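Local coordinates for protein endo-pectate lyase (Erwinia chrysanthemi, PDB 3B8Y) that probably depolymerises polygalacturonate and methylated pectins by eliminative, endo-acting cleavage of galacturonan chains, with calcium as cofactor, at residues A[21-26]-A[99-104]; A[225-230]-A[252-257]. All coordinates share one frame; numbering follows the deposited sequence.

Overall arrangement
The two contacts lie on opposite sides of the chain's centre, about 33 Å apart between centres, and share no strand. Interaction 1 (21-26 with 99-104) is partly buried and joins the edge strands of the two sheets in the N-terminal fibronectin type III-like domain; apolar side chains and a bridging water do the work there. Interaction 2 (225-230 with 252-257) is more deeply buried within the parallel beta-helix of the lyase domain, where neighbouring strands pair through backbone hydrogen bonds. Q227, N229, R252, D256 and the C254-C257 disulfide meet bound galacturonate, so the second contact holds sugar as well as fold, while the first lies far from the metal and sugar sites.

Interaction 1: residues A[21-26]-A[99-104]; sequences QTTLML and VSNAVT
V103 lays its two methyls over L24: CG2 meets CD2 of L24 at 3.5 Å, a tight carbon pair, and the two side chains cross at about a right angle. CG1, anti to the carbonyl carbon of V103 (chi1 -71°), is directed at the backbone of 21-26, where it comes within 3.0 Å of L24 O. CG2 also reaches along to L26, 3.8 Å from its CB. At the other end T22 sets its methyl on S100, CG2 to CB 3.4 Å, while T22 O receives a CH...O contact from S100 CA at 3.2 Å. The strands run nearly parallel, their directions 16° apart, yet they belong to different sheets: 22-29 is an edge strand of the three-stranded sheet and 97-104 an edge strand of the four-stranded one, as in the A and G strands of a fibronectin type III sandwich. Here the edges meet mainly through side chains, and a water bridges the backbones beside the close T22-S100 approach, accepting from T22 N and donating to V99 O. S100 OG turns to N101 O of its own segment (2.8 Å) and is also bonded to V88 N, which leaves its flank against L24 CB. The N101 side chain lies against the backbone of T23 and L24. T22 OG1 finds its partner in V98 O. On the far side of 22-29, M25 leans on N186 and I188 of strand 181-189, and L26 O bonds R165, tying this edge to the lyase domain.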
loop_
_atom_site.group_PDB
_atom_site.type_symbol
_atom_site.label_atom_id
_atom_site.label_comp_id
_atom_site.label_asym_id
_atom_site.label_seq_id
_atom_site.Cartn_x
_atom_site.Cartn_y
_atom_site.Cartn_z
ATOM N N GLN A 21 -10.766 -11.568 14.420
ATOM C CA GLN A 21 -9.487 -11.146 14.958
ATOM C C GLN A 21 -8.990 -9.891 14.253
ATOM O O GLN A 21 -9.297 -9.650 13.092
ATOM C CB GLN A 21 -8.447 -12.266 14.810
ATOM C CG GLN A 21 -7.061 -11.876 15.309
ATOM C CD GLN A 21 -6.121 -13.058 15.438
ATOM O OE1 GLN A 21 -5.925 -13.594 16.540
ATOM N NE2 GLN A 21 -5.533 -13.477 14.317
ATOM N N THR A 22 -8.244 -9.079 14.985
ATOM C CA THR A 22 -7.655 -7.870 14.439
ATOM C C THR A 22 -6.169 -7.934 14.755
ATOM O O THR A 22 -5.786 -8.145 15.907
ATOM C CB THR A 22 -8.247 -6.606 15.093
ATOM O OG1 THR A 22 -9.670 -6.616 14.939
ATOM C CG2 THR A 22 -7.669 -5.339 14.451
ATOM N N THR A 23 -5.333 -7.832 13.731
ATOM C CA THR A 23 -3.898 -7.854 13.959
ATOM C C THR A 23 -3.353 -6.478 13.653
ATOM O O THR A 23 -3.572 -5.930 12.570
ATOM C CB THR A 23 -3.186 -8.936 13.129
ATOM O OG1 THR A 23 -3.707 -10.219 13.492
ATOM C CG2 THR A 23 -1.687 -8.930 13.427
ATOM N N LEU A 24 -2.686 -5.901 14.643
ATOM C CA LEU A 24 -2.141 -4.560 14.530
ATOM C C LEU A 24 -0.627 -4.508 14.464
ATOM O O LEU A 24 0.060 -5.225 15.188
ATOM C CB LEU A 24 -2.617 -3.721 15.717
ATOM C CG LEU A 24 -2.179 -2.251 15.828
ATOM C CD1 LEU A 24 -2.793 -1.421 14.689
ATOM C CD2 LEU A 24 -2.663 -1.706 17.170
ATOM N N MET A 25 -0.125 -3.593 13.642
ATOM C CA MET A 25 1.308 -3.379 13.484
ATOM C C MET A 25 1.600 -1.882 13.533
ATOM O O MET A 25 0.769 -1.056 13.153
ATOM C CB MET A 25 1.813 -3.972 12.163
ATOM C CG MET A 25 1.794 -5.491 12.113
ATOM S SD MET A 25 2.250 -6.134 10.487
ATOM C CE MET A 25 3.883 -5.582 10.362
ATOM N N LEU A 26 2.800 -1.543 13.987
ATOM C CA LEU A 26 3.200 -0.155 14.084
ATOM C C LEU A 26 4.497 0.154 13.363
ATOM O O LEU A 26 5.447 -0.636 13.385
ATOM C CB LEU A 26 3.319 0.259 15.553
ATOM C CG LEU A 26 3.722 1.707 15.866
ATOM C CD1 LEU A 26 2.855 2.229 16.983
ATOM C CD2 LEU A 26 5.200 1.786 16.247
ATOM N N VAL A 99 -11.061 -6.188 19.425
ATOM C CA VAL A 99 -9.851 -5.447 19.760
ATOM C C VAL A 99 -8.604 -6.215 19.327
ATOM O O VAL A 99 -8.502 -7.424 19.518
ATOM C CB VAL A 99 -9.781 -5.149 21.297
ATOM C CG1 VAL A 99 -8.572 -4.252 21.630
ATOM C CG2 VAL A 99 -11.058 -4.475 21.751
ATOM N N SER A 100 -7.662 -5.496 18.729
ATOM C CA SER A 100 -6.421 -6.085 18.259
ATOM C C SER A 100 -5.461 -6.298 19.417
ATOM O O SER A 100 -5.777 -6.029 20.580
ATOM C CB SER A 100 -5.746 -5.134 17.275
ATOM O OG SER A 100 -5.215 -4.005 17.959
ATOM N N ASN A 101 -4.274 -6.771 19.068
ATOM C CA ASN A 101 -3.196 -6.971 20.016
ATOM C C ASN A 101 -2.607 -5.570 20.247
ATOM O O ASN A 101 -2.917 -4.604 19.518
ATOM C CB ASN A 101 -2.119 -7.862 19.379
ATOM C CG ASN A 101 -1.649 -7.329 18.014
ATOM O OD1 ASN A 101 -0.574 -6.720 17.896
ATOM N ND2 ASN A 101 -2.473 -7.524 16.991
ATOM N N ALA A 102 -1.776 -5.451 21.270
ATOM C CA ALA A 102 -1.118 -4.184 21.553
ATOM C C ALA A 102 0.146 -4.077 20.704
ATOM O O ALA A 102 0.705 -5.091 20.283
ATOM C CB ALA A 102 -0.737 -4.108 23.039
ATOM N N VAL A 103 0.508 -2.847 20.352
ATOM C CA VAL A 103 1.744 -2.564 19.633
ATOM C C VAL A 103 2.312 -1.397 20.410
ATOM O O VAL A 103 1.556 -0.625 21.008
ATOM C CB VAL A 103 1.569 -2.156 18.124
ATOM C CG1 VAL A 103 1.137 -3.348 17.290
ATOM C CG2 VAL A 103 0.629 -0.968 17.966
ATOM N N THR A 104 3.634 -1.283 20.436
ATOM C CA THR A 104 4.276 -0.196 21.169
ATOM C C THR A 104 5.499 0.383 20.457
ATOM O O THR A 104 5.984 -0.174 19.473
ATOM C CB THR A 104 4.675 -0.647 22.608
ATOM O OG1 THR A 104 5.345 0.427 23.288
ATOM C CG2 THR A 104 5.583 -1.863 22.566
HETATM O O HOH W 1 -8.558 -9.337 17.781
#

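Interaction 2: residues A[225-230]-A[252-257]; sequences VLQHNS and RSCGDC. With ADA (alpha-D-galactopyranuronic acid), chain C; ADA (alpha-D-galactopyranuronic acid), chain B; ADA (alpha-D-galactopyranuronic acid), chain D; ADA (alpha-D-galactopyranuronic acid), chain E.
Q227 and R252 stand side by side on one face of a parallel strand pair, neighbouring rungs of the right-handed beta-helix of pectate lyases, while H228 and S253 occupy the other face. Three backbone bonds fix the pairing: R252 N to L226 O, H228 N to R252 O and C254 N to H228 O (3.0 Å, 169°). The Q227 side chain bends at chi2 and lies near R252 CB, close to two sugars of a bound galacturonate chain. R252 starts with CG anti to the backbone N, then bends at chi2 (55°), leading its guanidinium away from 225-230 to meet one sugar's carboxylate edge-on: NE bonds O6A of ADA chain D at 2.7 Å, and NH1 bonds O6B of the same sugar at 2.7 Å. This two-point grip fixes the guanidinium's rotation, with NH2 held by N284 and F312 adding a cation-pi contact. Two sugars further on, N229 ND2 donates to O6B of ADA chain C at 3.0 Å, and its OD1 rests 3.3 Å from C254 CB. The C254-C257 disulfide lies alongside that same sugar, C254 SG 3.7 Å from its C3. G255 N donates to O2 of ADA chain B, and D256 OD2 accepts from O2 of ADA chain C at 2.6 Å.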
loop_
_atom_site.group_PDB
_atom_site.type_symbol
_atom_site.label_atom_id
_atom_site.label_comp_id
_atom_site.label_asym_id
_atom_site.label_seq_id
_atom_site.Cartn_x
_atom_site.Cartn_y
_atom_site.Cartn_z
ATOM N N VAL A 225 6.274 1.967 -6.418
ATOM C CA VAL A 225 5.548 1.270 -5.363
ATOM C C VAL A 225 4.832 0.072 -5.975
ATOM O O VAL A 225 5.198 -1.066 -5.704
ATOM C CB VAL A 225 4.566 2.198 -4.622
ATOM C CG1 VAL A 225 3.731 1.397 -3.628
ATOM C CG2 VAL A 225 5.344 3.273 -3.891
ATOM N N LEU A 226 3.850 0.328 -6.839
ATOM C CA LEU A 226 3.126 -0.755 -7.499
ATOM C C LEU A 226 3.485 -0.808 -8.987
ATOM O O LEU A 226 3.246 0.143 -9.730
ATOM C CB LEU A 226 1.615 -0.602 -7.308
ATOM C CG LEU A 226 1.145 -0.503 -5.862
ATOM C CD1 LEU A 226 -0.360 -0.360 -5.841
ATOM C CD2 LEU A 226 1.579 -1.705 -5.059
ATOM N N GLN A 227 4.128 -1.905 -9.384
ATOM C CA GLN A 227 4.554 -2.138 -10.768
ATOM C C GLN A 227 3.582 -3.117 -11.402
ATOM O O GLN A 227 3.343 -4.194 -10.859
ATOM C CB GLN A 227 5.956 -2.746 -10.799
ATOM C CG GLN A 227 7.021 -1.878 -11.434
ATOM C CD GLN A 227 6.746 -1.557 -12.881
ATOM O OE1 GLN A 227 6.529 -2.448 -13.702
ATOM N NE2 GLN A 227 6.754 -0.274 -13.208
ATOM N N HIS A 228 3.027 -2.744 -12.548
ATOM C CA HIS A 228 2.050 -3.582 -13.257
ATOM C C HIS A 228 2.635 -4.011 -14.600
ATOM O O HIS A 228 2.792 -3.185 -15.498
ATOM C CB HIS A 228 0.790 -2.752 -13.488
ATOM C CG HIS A 228 -0.459 -3.556 -13.654
ATOM N ND1 HIS A 228 -1.663 -3.168 -13.102
ATOM C CD2 HIS A 228 -0.717 -4.670 -14.376
ATOM C CE1 HIS A 228 -2.609 -4.004 -13.488
ATOM N NE2 HIS A 228 -2.061 -4.925 -14.261
ATOM N N ASN A 229 2.957 -5.295 -14.733
ATOM C CA ASN A 229 3.552 -5.821 -15.965
ATOM C C ASN A 229 2.643 -6.754 -16.769
ATOM O O ASN A 229 2.802 -6.878 -17.977
ATOM C CB ASN A 229 4.864 -6.546 -15.665
ATOM C CG ASN A 229 5.879 -5.661 -14.978
ATOM O OD1 ASN A 229 5.950 -4.463 -15.226
ATOM N ND2 ASN A 229 6.659 -6.251 -14.085
ATOM N N SER A 230 1.742 -7.466 -16.096
ATOM C CA SER A 230 0.819 -8.364 -16.795
ATOM C C SER A 230 -0.220 -7.531 -17.555
ATOM O O SER A 230 -0.404 -6.349 -17.267
ATOM C CB SER A 230 0.127 -9.301 -15.801
ATOM O OG SER A 230 -0.570 -8.558 -14.816
ATOM N N ARG A 252 2.461 2.337 -11.760
ATOM C CA ARG A 252 2.933 2.535 -13.109
ATOM C C ARG A 252 2.708 1.313 -13.998
ATOM O O ARG A 252 3.170 0.210 -13.686
ATOM C CB ARG A 252 4.422 2.874 -13.097
ATOM C CG ARG A 252 5.009 3.074 -14.468
ATOM C CD ARG A 252 4.241 4.126 -15.253
ATOM N NE ARG A 252 5.076 4.674 -16.309
ATOM C CZ ARG A 252 4.809 4.598 -17.608
ATOM N NH1 ARG A 252 5.666 5.124 -18.487
ATOM N NH2 ARG A 252 3.671 4.035 -18.024
ATOM N N SER A 253 1.948 1.507 -15.072
ATOM C CA SER A 253 1.749 0.447 -16.048
ATOM C C SER A 253 3.074 0.475 -16.800
ATOM O O SER A 253 3.418 1.493 -17.403
ATOM C CB SER A 253 0.635 0.804 -17.021
ATOM O OG SER A 253 0.649 -0.093 -18.113
ATOM N N CYS A 254 3.832 -0.613 -16.718
ATOM C CA CYS A 254 5.136 -0.699 -17.359
ATOM C C CYS A 254 5.223 0.033 -18.692
ATOM O O CYS A 254 4.445 -0.230 -19.611
ATOM C CB CYS A 254 5.550 -2.147 -17.541
ATOM S SG CYS A 254 7.315 -2.264 -17.929
ATOM N N GLY A 255 6.161 0.973 -18.771
ATOM C CA GLY A 255 6.330 1.760 -19.977
ATOM C C GLY A 255 7.186 1.148 -21.068
ATOM O O GLY A 255 6.899 1.351 -22.252
ATOM N N ASP A 256 8.211 0.384 -20.688
ATOM C CA ASP A 256 9.120 -0.213 -21.668
ATOM C C ASP A 256 9.424 -1.697 -21.481
ATOM O O ASP A 256 10.531 -2.145 -21.767
ATOM C CB ASP A 256 10.439 0.579 -21.689
ATOM C CG ASP A 256 11.167 0.579 -20.334
ATOM O OD1 ASP A 256 12.138 1.351 -20.185
ATOM O OD2 ASP A 256 10.783 -0.177 -19.416
ATOM N N CYS A 257 8.457 -2.459 -20.994
ATOM C CA CYS A 257 8.662 -3.887 -20.770
ATOM C C CYS A 257 8.874 -4.697 -22.034
ATOM O O CYS A 257 8.435 -4.302 -23.113
ATOM C CB CYS A 257 7.481 -4.473 -20.011
ATOM S SG CYS A 257 7.621 -4.253 -18.216
HETATM C C1 ADA C . 11.790 -1.099 -15.515
HETATM C C2 ADA C . 12.100 -2.073 -16.660
HETATM C C3 ADA C . 10.832 -2.828 -16.988
HETATM C C4 ADA C . 10.394 -3.585 -15.735
HETATM C C5 ADA C . 10.171 -2.590 -14.608
HETATM C C6 ADA C . 9.775 -3.329 -13.347
HETATM O O2 ADA C . 12.526 -1.350 -17.809
HETATM O O3 ADA C . 11.075 -3.743 -18.053
HETATM O O4 ADA C . 11.360 -4.577 -15.339
HETATM O O5 ADA C . 11.359 -1.811 -14.340
HETATM O O6B ADA C . 8.706 -4.145 -13.347
HETATM O O6A ADA C . 10.434 -3.195 -12.338
HETATM C C1 ADA B . 10.554 3.057 -17.063
HETATM C C2 ADA B . 9.408 2.041 -16.996
HETATM C C3 ADA B . 9.220 1.608 -15.564
HETATM C C4 ADA B . 10.524 0.996 -15.080
HETATM C C5 ADA B . 11.621 2.092 -15.197
HETATM C C6 ADA B . 12.940 1.543 -14.696
HETATM O O2 ADA B . 8.198 2.628 -17.464
HETATM O O3 ADA B . 8.168 0.651 -15.491
HETATM O O4 ADA B . 10.834 -0.138 -15.918
HETATM O O5 ADA B . 11.777 2.479 -16.576
HETATM O O6B ADA B . 13.044 1.122 -13.430
HETATM O O6A ADA B . 13.903 1.490 -15.430
HETATM C C1 ADA D . 10.849 6.856 -14.187
HETATM C C2 ADA D . 11.937 5.874 -14.618
HETATM C C3 ADA D . 12.059 5.900 -16.131
HETATM C C4 ADA D . 10.693 5.512 -16.730
HETATM C C5 ADA D . 9.672 6.537 -16.227
HETATM C C6 ADA D . 8.339 6.148 -16.796
HETATM O O1 ADA D . 11.192 8.188 -14.565
HETATM O O2 ADA D . 13.181 6.248 -14.034
HETATM O O3 ADA D . 13.074 4.977 -16.546
HETATM O O4 ADA D . 10.266 4.200 -16.293
HETATM O O5 ADA D . 9.592 6.482 -14.788
HETATM O O6B ADA D . 8.150 6.129 -18.127
HETATM O O6A ADA D . 7.441 5.846 -16.049
HETATM C C1 ADA E . 10.924 -5.913 -15.363
HETATM C C2 ADA E . 11.890 -6.878 -14.667
HETATM C C3 ADA E . 13.194 -6.941 -15.455
HETATM C C4 ADA E . 12.869 -7.411 -16.871
HETATM C C5 ADA E . 11.896 -6.388 -17.488
HETATM C C6 ADA E . 11.565 -6.792 -18.900
HETATM O O2 ADA E . 12.140 -6.427 -13.330
HETATM O O3 ADA E . 14.099 -7.862 -14.831
HETATM O O4 ADA E . 12.238 -8.695 -16.817
HETATM O O5 ADA E . 10.656 -6.319 -16.723
HETATM O O6B ADA E . 12.547 -6.935 -19.799
HETATM O O6A ADA E . 10.421 -6.984 -19.221
#